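Local structure of vacuolar protein sorting-associated protein IST1 (Saccharomyces cerevisiae, 3GGY) at residues Gln95-His100 with Ala108-Ile113; Thr9-Thr14 with Lys129-Trp134; Leu81-Val86 with Asp103-Ala108; Gln21-Ala26 with Leu75-Leu80. The protein regulates, probably together with DID2, the recruitment of the ATPase VPS4 to ESCRT-III late in multivesicular-body sorting, and is represented here by its N-terminal domain. All blocks are in the same frame, centred on the assembly; numbering follows the deposited sequence.

Interaction 1 of 4, residues Gln95-His100 with Ala108-Ile113; sequences QLVKEH and AIRSLI
Two short helices of the ESCRT-III-like N-terminal domain meet here: Leu96 and Val97 of helix 93-99 touch Ile109 and Arg110 of helix 105-115. The axes of the two short segments run at 133° to each other and come no closer than 12.2 Å, so side chains alone bridge the gap. The apolar part is a single methyl meeting, Leu96 CD2 against Ile109 CG2 at 4.0 Å, with the two side chains crossing at about a right angle. The CG1 branch of Ile109 lies anti to the backbone N (chi1 -170°) and carries CD1 off from helix 93-99. This leaves the CG2 branch to make the contact.

Beside it, the extended chain of Arg110 crosses Val97 at about a right angle. Val97 CG2 lies 3.5 Å from Arg110 NH2, set obliquely to the guanidinium. The charge itself is satisfied elsewhere: NH2 forms a salt bridge with Glu93, and NE is bonded to Asn106 OD1. These polar partners probably fix how the guanidinium is turned. Phe140 of helix 138-147 touches both Leu96 and Arg110. The contact is buried and joins two successive short helices of the all-helical ESCRT-III-like domain.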
# COMPACT_ATOMS: atom_id res chain seq x y z
N GLN A 95 -10.50 22.56 -9.76
CA GLN A 95 -9.27 23.18 -9.28
C GLN A 95 -8.21 22.12 -9.00
O GLN A 95 -7.06 22.24 -9.41
CB GLN A 95 -9.54 23.97 -8.00
CG GLN A 95 -10.48 25.16 -8.18
CD GLN A 95 -10.76 25.87 -6.87
OE1 GLN A 95 -11.23 25.26 -5.91
NE2 GLN A 95 -10.48 27.16 -6.83
N LEU A 96 -8.62 21.06 -8.31
CA LEU A 96 -7.72 19.97 -7.97
C LEU A 96 -7.05 19.37 -9.20
O LEU A 96 -5.84 19.19 -9.23
CB LEU A 96 -8.48 18.89 -7.20
CG LEU A 96 -7.69 17.72 -6.63
CD1 LEU A 96 -6.73 18.23 -5.56
CD2 LEU A 96 -8.64 16.70 -6.04
N VAL A 97 -7.85 19.07 -10.22
CA VAL A 97 -7.34 18.45 -11.44
C VAL A 97 -6.57 19.36 -12.39
O VAL A 97 -5.60 18.93 -13.01
CB VAL A 97 -8.49 17.77 -12.22
CG1 VAL A 97 -7.96 17.15 -13.50
CG2 VAL A 97 -9.14 16.70 -11.35
N LYS A 98 -6.99 20.61 -12.50
CA LYS A 98 -6.32 21.53 -13.42
C LYS A 98 -5.21 22.37 -12.80
O LYS A 98 -4.23 22.70 -13.47
CB LYS A 98 -7.34 22.44 -14.09
CG LYS A 98 -8.24 21.71 -15.08
CD LYS A 98 -9.05 22.67 -15.93
CE LYS A 98 -9.81 21.91 -17.01
NZ LYS A 98 -10.53 22.83 -17.94
N GLU A 99 -5.35 22.72 -11.52
CA GLU A 99 -4.36 23.54 -10.83
C GLU A 99 -3.40 22.78 -9.92
O GLU A 99 -2.35 23.30 -9.56
CB GLU A 99 -5.06 24.63 -10.01
CG GLU A 99 -5.62 25.78 -10.83
CD GLU A 99 -6.53 26.69 -10.02
OE1 GLU A 99 -6.13 27.08 -8.90
OE2 GLU A 99 -7.63 27.01 -10.50
N HIS A 100 -3.75 21.55 -9.55
CA HIS A 100 -2.89 20.77 -8.66
C HIS A 100 -2.50 19.39 -9.18
O HIS A 100 -2.45 18.42 -8.43
CB HIS A 100 -3.58 20.64 -7.30
CG HIS A 100 -3.82 21.95 -6.63
ND1 HIS A 100 -2.81 22.71 -6.09
CD2 HIS A 100 -4.96 22.66 -6.44
CE1 HIS A 100 -3.31 23.83 -5.60
NE2 HIS A 100 -4.61 23.82 -5.80
N ALA A 108 -1.90 12.39 -5.11
CA ALA A 108 -1.71 11.99 -3.72
C ALA A 108 -3.01 11.80 -2.93
O ALA A 108 -3.19 10.78 -2.27
CB ALA A 108 -0.82 13.00 -3.01
N ILE A 109 -3.91 12.78 -2.99
CA ILE A 109 -5.15 12.69 -2.25
C ILE A 109 -6.06 11.59 -2.79
O ILE A 109 -6.69 10.86 -2.02
CB ILE A 109 -5.91 14.04 -2.26
CG1 ILE A 109 -7.08 13.98 -1.28
CG2 ILE A 109 -6.39 14.36 -3.67
CD1 ILE A 109 -6.64 13.84 0.18
N ARG A 110 -6.12 11.44 -4.11
CA ARG A 110 -6.95 10.40 -4.70
C ARG A 110 -6.45 9.01 -4.31
O ARG A 110 -7.24 8.13 -4.00
CB ARG A 110 -6.97 10.53 -6.23
CG ARG A 110 -7.77 11.72 -6.72
CD ARG A 110 -7.67 11.87 -8.22
NE ARG A 110 -8.42 13.04 -8.66
CZ ARG A 110 -9.73 13.04 -8.90
NH1 ARG A 110 -10.44 11.92 -8.75
NH2 ARG A 110 -10.34 14.17 -9.23
N SER A 111 -5.13 8.83 -4.32
CA SER A 111 -4.57 7.53 -3.97
C SER A 111 -4.84 7.14 -2.52
O SER A 111 -5.13 5.99 -2.23
CB SER A 111 -3.06 7.52 -4.24
OG SER A 111 -2.79 7.66 -5.63
N LEU A 112 -4.75 8.11 -1.62
CA LEU A 112 -4.98 7.84 -0.21
C LEU A 112 -6.44 7.49 0.06
O LEU A 112 -6.73 6.60 0.86
CB LEU A 112 -4.55 9.05 0.62
CG LEU A 112 -3.03 9.19 0.67
CD1 LEU A 112 -2.65 10.56 1.21
CD2 LEU A 112 -2.44 8.09 1.55
N ILE A 113 -7.35 8.17 -0.61
CA ILE A 113 -8.77 7.88 -0.43
C ILE A 113 -9.10 6.51 -1.01
O ILE A 113 -9.83 5.72 -0.40
CB ILE A 113 -9.63 8.98 -1.10
CG1 ILE A 113 -9.49 10.27 -0.29
CG2 ILE A 113 -11.09 8.54 -1.18
CD1 ILE A 113 -10.15 11.48 -0.93

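Interaction 2 of 4, residues Thr9-Thr14 with Lys129-Trp134; sequences TIKLKT and KDLMAW
Ile10 O is gripped by two groups of Thr14. The hydroxyl OG1 donates to it at 2.9 Å and the backbone N at 3.0 Å, from opposite faces of the carbonyl plane. The hydroxyl stands 34° out of that plane. The pair lies near the start of helix 8-46, the first long helix of the ESCRT-III-like domain. The same helix turn presents Lys11 and Leu12 to Leu131 and Met132 of helix 125-135. The axes of the two short segments run nearly antiparallel, at 153°, and approach to 10.8 Å.

Leu131 is the residue pushed into the other helix, and its two methyls divide the work. CD1 lies against the backbone of the first helix, 3.7 Å from Leu12 CA, and also meets the methyl Leu12 CD1. CD2 turns to the aliphatic part of Lys11 and lies 3.9 Å from its CE. Lys11 is bent at its last two torsions. The bends fold the chain back, and its NZ is hydrogen-bonded to Ile6 O. The lysine therefore gives carbon to Leu131 while its charged end is bonded to the backbone just ahead of the helix.

Leu12 also touches Val84 and Ile87 of helix 84-87. Phe8 touches both Leu131 and Met132, so the apolar patch extends one turn back along the first helix. Met132 curls at chi2 and crosses Leu12 at about a right angle, bringing its terminal methyl CE to 4.1 Å from Leu12 CD1.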
# COMPACT_ATOMS: atom_id res chain seq x y z
N THR A 9 -7.55 23.18 8.10
CA THR A 9 -6.10 23.04 7.97
C THR A 9 -5.45 22.34 9.15
O THR A 9 -4.50 21.57 8.98
CB THR A 9 -5.43 24.41 7.77
OG1 THR A 9 -5.91 25.00 6.56
CG2 THR A 9 -3.91 24.26 7.67
N ILE A 10 -5.95 22.60 10.36
CA ILE A 10 -5.39 21.98 11.55
C ILE A 10 -5.81 20.52 11.65
O ILE A 10 -5.00 19.65 11.98
CB ILE A 10 -5.84 22.73 12.83
CG1 ILE A 10 -5.29 24.15 12.80
CG2 ILE A 10 -5.35 21.99 14.06
CD1 ILE A 10 -5.71 25.01 13.97
N LYS A 11 -7.08 20.24 11.35
CA LYS A 11 -7.57 18.87 11.40
C LYS A 11 -6.86 18.02 10.34
O LYS A 11 -6.57 16.85 10.58
CB LYS A 11 -9.08 18.83 11.16
CG LYS A 11 -9.89 19.56 12.22
CD LYS A 11 -11.37 19.19 12.15
CE LYS A 11 -11.96 19.51 10.78
NZ LYS A 11 -11.87 20.96 10.46
N LEU A 12 -6.58 18.61 9.19
CA LEU A 12 -5.91 17.90 8.11
C LEU A 12 -4.46 17.60 8.50
O LEU A 12 -3.96 16.49 8.29
CB LEU A 12 -5.94 18.72 6.81
CG LEU A 12 -5.25 18.11 5.58
CD1 LEU A 12 -5.87 16.77 5.23
CD2 LEU A 12 -5.36 19.07 4.41
N LYS A 13 -3.79 18.59 9.08
CA LYS A 13 -2.41 18.42 9.49
C LYS A 13 -2.32 17.29 10.51
O LYS A 13 -1.46 16.41 10.39
CB LYS A 13 -1.86 19.71 10.11
CG LYS A 13 -0.40 19.61 10.54
CD LYS A 13 0.12 20.94 11.08
CE LYS A 13 -0.59 21.34 12.36
NZ LYS A 13 -0.08 22.63 12.91
N THR A 14 -3.21 17.31 11.49
CA THR A 14 -3.25 16.29 12.53
C THR A 14 -3.47 14.92 11.91
O THR A 14 -2.82 13.94 12.29
CB THR A 14 -4.41 16.55 13.52
OG1 THR A 14 -4.23 17.82 14.16
CG2 THR A 14 -4.45 15.46 14.59
N LYS A 129 -10.89 10.99 3.75
CA LYS A 129 -12.07 10.97 2.90
C LYS A 129 -13.09 11.95 3.45
O LYS A 129 -13.61 12.79 2.73
CB LYS A 129 -12.68 9.57 2.85
CG LYS A 129 -13.91 9.48 1.95
CD LYS A 129 -14.55 8.11 1.99
CE LYS A 129 -15.46 7.94 3.19
NZ LYS A 129 -16.65 8.83 3.09
N ASP A 130 -13.36 11.85 4.75
CA ASP A 130 -14.33 12.73 5.39
C ASP A 130 -13.95 14.20 5.21
O ASP A 130 -14.81 15.04 4.91
CB ASP A 130 -14.46 12.41 6.88
CG ASP A 130 -15.01 11.02 7.14
OD1 ASP A 130 -15.88 10.57 6.37
OD2 ASP A 130 -14.58 10.38 8.12
N LEU A 131 -12.68 14.51 5.39
CA LEU A 131 -12.21 15.89 5.23
C LEU A 131 -12.37 16.41 3.81
O LEU A 131 -12.80 17.55 3.61
CB LEU A 131 -10.75 16.01 5.65
CG LEU A 131 -10.45 15.90 7.15
CD1 LEU A 131 -8.95 15.85 7.37
CD2 LEU A 131 -11.06 17.10 7.87
N MET A 132 -12.03 15.58 2.82
CA MET A 132 -12.12 15.99 1.42
C MET A 132 -13.55 16.03 0.90
O MET A 132 -13.86 16.79 -0.02
CB MET A 132 -11.26 15.10 0.53
CG MET A 132 -9.76 15.18 0.84
SD MET A 132 -9.16 16.89 1.02
CE MET A 132 -9.14 17.02 2.80
N ALA A 133 -14.42 15.20 1.47
CA ALA A 133 -15.82 15.19 1.06
C ALA A 133 -16.43 16.54 1.47
O ALA A 133 -17.32 17.06 0.81
CB ALA A 133 -16.57 14.05 1.74
N TRP A 134 -15.93 17.09 2.57
CA TRP A 134 -16.41 18.38 3.06
C TRP A 134 -15.75 19.54 2.30
O TRP A 134 -16.42 20.49 1.89
CB TRP A 134 -16.10 18.53 4.55
CG TRP A 134 -16.46 19.89 5.08
CD1 TRP A 134 -17.71 20.31 5.46
CD2 TRP A 134 -15.59 21.02 5.21
NE1 TRP A 134 -17.66 21.64 5.81
CE2 TRP A 134 -16.38 22.10 5.67
CE3 TRP A 134 -14.23 21.22 4.98
CZ2 TRP A 134 -15.84 23.37 5.90
CZ3 TRP A 134 -13.69 22.49 5.21
CH2 TRP A 134 -14.50 23.54 5.67

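Interaction 3 of 4, residues Leu81-Val86 with Asp103-Ala108; sequences LARVQV and DGINEA
Arg83 lies obliquely across Asp103 and Ile105, with a face of its guanidinium turned to the aspartate. Its chain is extended from CG to NE, which carries the flat group over the Asp103 backbone. Asp103 CB sits 3.5 Å above the guanidinium plane, toward the rim, and is 3.6 Å from Arg83 NH1. Asp103 O is over a face too. It comes to 3.1 Å from Arg83 NE, but the angle is poor and no hydrogen bond forms. The guanidinium and carboxylate planes are 37° apart, yet the charged atoms do not touch: Arg83 NH1 stays 5.1 Å from Asp103 OD2. Any attraction between them is probably weak and long-range.

The carboxylate has other work. OD1 accepts from the backbone N of Ile105 at 3.0 Å, which makes an Asx turn. This turn leads into helix 105-115, whose N-cap position is held by Gly104 with a positive phi of 73°. OD2 is bonded to His100 ND1. Arg83 itself holds the N-cap position of helix 84-87, at the break after the long helix 50-82. The contact thus joins that break to the start of helix 105-115.

Nearer its backbone, the aliphatic part of Arg83 lies along Ile105. Arg83 CD meets Ile105 CG1 at 3.8 Å, and Arg83 CB meets the methyl CD1. Replacing Arg83 by an alanine would probably leave Asp103 CB without its flat cover and open a gap beside Ile105 CG1 and CD1. The other branch of Ile105, CG2, lies anti to the backbone N and is turned toward Leu80 of helix 50-82.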
# COMPACT_ATOMS: atom_id res chain seq x y z
N LEU A 81 1.31 16.77 3.39
CA LEU A 81 1.63 17.45 4.64
C LEU A 81 2.42 18.72 4.40
O LEU A 81 2.20 19.73 5.07
CB LEU A 81 2.44 16.52 5.56
CG LEU A 81 2.82 17.13 6.91
CD1 LEU A 81 1.56 17.52 7.68
CD2 LEU A 81 3.65 16.13 7.71
N ALA A 82 3.33 18.67 3.44
CA ALA A 82 4.16 19.83 3.12
C ALA A 82 3.41 20.90 2.33
O ALA A 82 3.85 22.05 2.27
CB ALA A 82 5.39 19.38 2.34
N ARG A 83 2.28 20.53 1.74
CA ARG A 83 1.49 21.46 0.94
C ARG A 83 0.10 21.70 1.55
O ARG A 83 -0.82 22.11 0.84
CB ARG A 83 1.33 20.91 -0.48
CG ARG A 83 2.64 20.56 -1.17
CD ARG A 83 2.41 19.95 -2.54
NE ARG A 83 3.65 19.57 -3.22
CZ ARG A 83 4.45 20.42 -3.86
NH1 ARG A 83 4.16 21.71 -3.92
NH2 ARG A 83 5.55 19.97 -4.45
N VAL A 84 -0.03 21.46 2.85
CA VAL A 84 -1.31 21.64 3.54
C VAL A 84 -1.97 23.00 3.34
O VAL A 84 -3.18 23.08 3.14
CB VAL A 84 -1.16 21.37 5.05
CG1 VAL A 84 -2.48 21.63 5.76
CG2 VAL A 84 -0.72 19.95 5.28
N GLN A 85 -1.17 24.07 3.40
CA GLN A 85 -1.72 25.41 3.23
C GLN A 85 -2.33 25.65 1.85
O GLN A 85 -3.26 26.46 1.71
CB GLN A 85 -0.63 26.46 3.51
CG GLN A 85 0.62 26.35 2.64
CD GLN A 85 1.36 25.04 2.83
OE1 GLN A 85 1.66 24.64 3.96
NE2 GLN A 85 1.67 24.37 1.73
N VAL A 86 -1.83 24.95 0.84
CA VAL A 86 -2.35 25.10 -0.51
C VAL A 86 -3.69 24.37 -0.67
O VAL A 86 -4.60 24.85 -1.33
CB VAL A 86 -1.36 24.56 -1.56
CG1 VAL A 86 -1.85 24.89 -2.95
CG2 VAL A 86 0.02 25.14 -1.32
N ASP A 103 1.81 19.88 -8.69
CA ASP A 103 2.37 19.70 -7.36
C ASP A 103 2.11 18.30 -6.80
O ASP A 103 2.44 18.01 -5.65
CB ASP A 103 1.80 20.75 -6.40
CG ASP A 103 0.30 20.88 -6.50
OD1 ASP A 103 -0.39 19.84 -6.58
OD2 ASP A 103 -0.21 22.02 -6.49
N GLY A 104 1.51 17.44 -7.62
CA GLY A 104 1.22 16.07 -7.22
C GLY A 104 0.11 15.86 -6.21
O GLY A 104 -0.11 14.74 -5.75
N ILE A 105 -0.59 16.93 -5.85
CA ILE A 105 -1.67 16.83 -4.87
C ILE A 105 -2.84 15.99 -5.37
O ILE A 105 -3.33 15.12 -4.65
CB ILE A 105 -2.16 18.23 -4.46
CG1 ILE A 105 -1.03 18.97 -3.73
CG2 ILE A 105 -3.39 18.12 -3.57
CD1 ILE A 105 -1.36 20.40 -3.34
N ASN A 106 -3.28 16.23 -6.60
CA ASN A 106 -4.40 15.48 -7.16
C ASN A 106 -4.19 13.98 -6.99
O ASN A 106 -5.04 13.26 -6.45
CB ASN A 106 -4.56 15.80 -8.65
CG ASN A 106 -5.79 15.16 -9.26
OD1 ASN A 106 -6.90 15.33 -8.76
ND2 ASN A 106 -5.61 14.42 -10.35
N GLU A 107 -3.04 13.51 -7.47
CA GLU A 107 -2.64 12.12 -7.41
C GLU A 107 -2.53 11.60 -5.97
O GLU A 107 -3.01 10.51 -5.66
CB GLU A 107 -1.30 11.97 -8.11
CG GLU A 107 -0.76 10.57 -8.19
CD GLU A 107 0.59 10.54 -8.88
OE1 GLU A 107 0.69 11.11 -9.99
OE2 GLU A 107 1.53 9.96 -8.31
N ALA A 108 -1.90 12.39 -5.11
CA ALA A 108 -1.71 11.99 -3.72
C ALA A 108 -3.01 11.80 -2.93
O ALA A 108 -3.19 10.78 -2.27
CB ALA A 108 -0.82 13.00 -3.01

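Interaction 4 of 4, residues Gln21-Ala26 with Leu75-Leu80; sequences QRLRYA and LYCELL
Arg24 reaches from helix 8-46 across to Glu78 of helix 50-82. At its CB the chain sets off with CG anti to the carbonyl carbon (chi1 -73°), then runs extended through CG and CD to NE. NE forms a salt bridge with Glu74, one turn before Glu78. CZ lies 3.9 Å from Glu78 OE2. The tip NH2 donates to Glu78 OE2 at 2.9 Å with an N-H...O angle of 154°, as part of a salt bridge. The oxygen sits at the guanidinium edge, near its plane, and is approached nearly along its C-O axis. The guanidinium and carboxylate planes lie 87° apart, and only OE2 takes part across the two segments, not a two-pronged pairing.

Glu74 and Glu78 have their OE2 atoms close together, and Arg24 probably offsets that repulsion. An alanine in place of Glu78 takes away the carboxylate, and Arg24 NH2 would probably be left without its partner, with Glu74 still holding NE. Beside the bridge, Leu23 CD1 rests on Cys77 SG at 3.8 Å, with Ile20 and Leu73 packed round this pair. It is one crossbridge, an apolar pair beside an ion pair, between the two long helices of the ESCRT-III helical hairpin.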
# COMPACT_ATOMS: atom_id res chain seq x y z
N GLN A 21 2.65 8.35 10.78
CA GLN A 21 3.17 7.54 11.88
C GLN A 21 2.62 6.11 11.82
O GLN A 21 3.36 5.15 12.02
CB GLN A 21 2.83 8.18 13.22
CG GLN A 21 3.56 9.49 13.49
CD GLN A 21 5.08 9.35 13.43
OE1 GLN A 21 5.69 9.45 12.36
NE2 GLN A 21 5.70 9.12 14.58
N ARG A 22 1.33 5.98 11.53
CA ARG A 22 0.70 4.67 11.44
C ARG A 22 1.24 3.88 10.25
O ARG A 22 1.52 2.69 10.35
CB ARG A 22 -0.82 4.80 11.32
CG ARG A 22 -1.49 5.37 12.56
CD ARG A 22 -1.24 4.49 13.78
NE ARG A 22 -1.84 3.17 13.63
CZ ARG A 22 -3.15 2.94 13.61
NH1 ARG A 22 -4.00 3.94 13.74
NH2 ARG A 22 -3.60 1.70 13.46
N LEU A 23 1.38 4.54 9.10
CA LEU A 23 1.90 3.87 7.92
C LEU A 23 3.33 3.38 8.16
O LEU A 23 3.69 2.25 7.80
CB LEU A 23 1.87 4.80 6.70
CG LEU A 23 0.47 5.01 6.11
CD1 LEU A 23 0.45 6.22 5.18
CD2 LEU A 23 0.07 3.75 5.37
N ARG A 24 4.15 4.21 8.79
CA ARG A 24 5.54 3.83 9.07
C ARG A 24 5.58 2.63 10.00
O ARG A 24 6.36 1.69 9.79
CB ARG A 24 6.30 5.00 9.72
CG ARG A 24 6.65 6.13 8.76
CD ARG A 24 7.37 7.26 9.49
NE ARG A 24 7.73 8.36 8.59
CZ ARG A 24 8.27 9.51 8.99
NH1 ARG A 24 8.52 9.72 10.27
NH2 ARG A 24 8.56 10.45 8.10
N TYR A 25 4.73 2.65 11.02
CA TYR A 25 4.67 1.57 11.99
C TYR A 25 4.18 0.27 11.35
O TYR A 25 4.69 -0.81 11.65
CB TYR A 25 3.75 1.95 13.15
CG TYR A 25 3.84 1.02 14.33
CD1 TYR A 25 5.05 0.87 15.02
CD2 TYR A 25 2.74 0.29 14.77
CE1 TYR A 25 5.14 0.01 16.12
CE2 TYR A 25 2.82 -0.57 15.86
CZ TYR A 25 4.03 -0.70 16.53
OH TYR A 25 4.12 -1.55 17.61
N ALA A 26 3.19 0.38 10.47
CA ALA A 26 2.65 -0.79 9.78
C ALA A 26 3.72 -1.41 8.89
O ALA A 26 3.82 -2.63 8.79
CB ALA A 26 1.43 -0.39 8.95
N LEU A 75 4.70 8.29 1.32
CA LEU A 75 5.24 9.39 0.54
C LEU A 75 4.14 10.36 0.14
O LEU A 75 4.34 11.57 0.17
CB LEU A 75 5.97 8.88 -0.71
CG LEU A 75 7.31 8.19 -0.47
CD1 LEU A 75 8.00 8.00 -1.81
CD2 LEU A 75 8.18 9.02 0.47
N TYR A 76 2.97 9.84 -0.24
CA TYR A 76 1.87 10.72 -0.62
C TYR A 76 1.43 11.56 0.57
O TYR A 76 1.09 12.74 0.42
CB TYR A 76 0.66 9.92 -1.14
CG TYR A 76 0.79 9.42 -2.57
CD1 TYR A 76 1.35 10.21 -3.57
CD2 TYR A 76 0.28 8.17 -2.93
CE1 TYR A 76 1.41 9.77 -4.89
CE2 TYR A 76 0.32 7.72 -4.24
CZ TYR A 76 0.89 8.53 -5.22
OH TYR A 76 0.93 8.09 -6.52
N CYS A 77 1.42 10.96 1.76
CA CYS A 77 1.04 11.69 2.96
C CYS A 77 2.02 12.81 3.26
O CYS A 77 1.63 13.91 3.64
CB CYS A 77 0.99 10.76 4.17
SG CYS A 77 -0.49 9.73 4.23
N GLU A 78 3.31 12.52 3.10
CA GLU A 78 4.33 13.52 3.36
C GLU A 78 4.21 14.67 2.37
O GLU A 78 4.40 15.84 2.74
CB GLU A 78 5.72 12.88 3.28
CG GLU A 78 5.87 11.74 4.28
CD GLU A 78 7.24 11.09 4.25
OE1 GLU A 78 7.73 10.80 3.14
OE2 GLU A 78 7.81 10.85 5.33
N LEU A 79 3.87 14.35 1.13
CA LEU A 79 3.70 15.36 0.09
C LEU A 79 2.58 16.32 0.48
O LEU A 79 2.76 17.54 0.48
CB LEU A 79 3.37 14.68 -1.25
CG LEU A 79 3.12 15.59 -2.46
CD1 LEU A 79 3.26 14.77 -3.73
CD2 LEU A 79 1.74 16.22 -2.38
N LEU A 80 1.42 15.76 0.81
CA LEU A 80 0.27 16.56 1.21
C LEU A 80 0.55 17.36 2.48
O LEU A 80 0.07 18.49 2.63
CB LEU A 80 -0.95 15.66 1.43
CG LEU A 80 -1.49 14.94 0.20
CD1 LEU A 80 -2.65 14.04 0.60
CD2 LEU A 80 -1.94 15.98 -0.83

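How the interactions relate
From the N terminus, the chain opens interaction 2 at 9-14 and interaction 4 at 21-26, both on helix 8-46. Interaction 4 closes first, at 75-80, and links the two long helices. Interaction 3 opens directly afterwards at 81-86, and interaction 1 at 95-100. Interaction 3 then closes at 103-108 before interaction 1 closes at 108-113, so these two cross and share Ala108. Interaction 4 is in series with both. Interaction 2 closes last, at 129-134, encloses the other three and ties the start of helix 8-46 to helix 125-135. Helix 105-115 thus ties to helix 93-99 and to the break after helix 50-82, while Tyr76 and Glu107 link interactions 3 and 4.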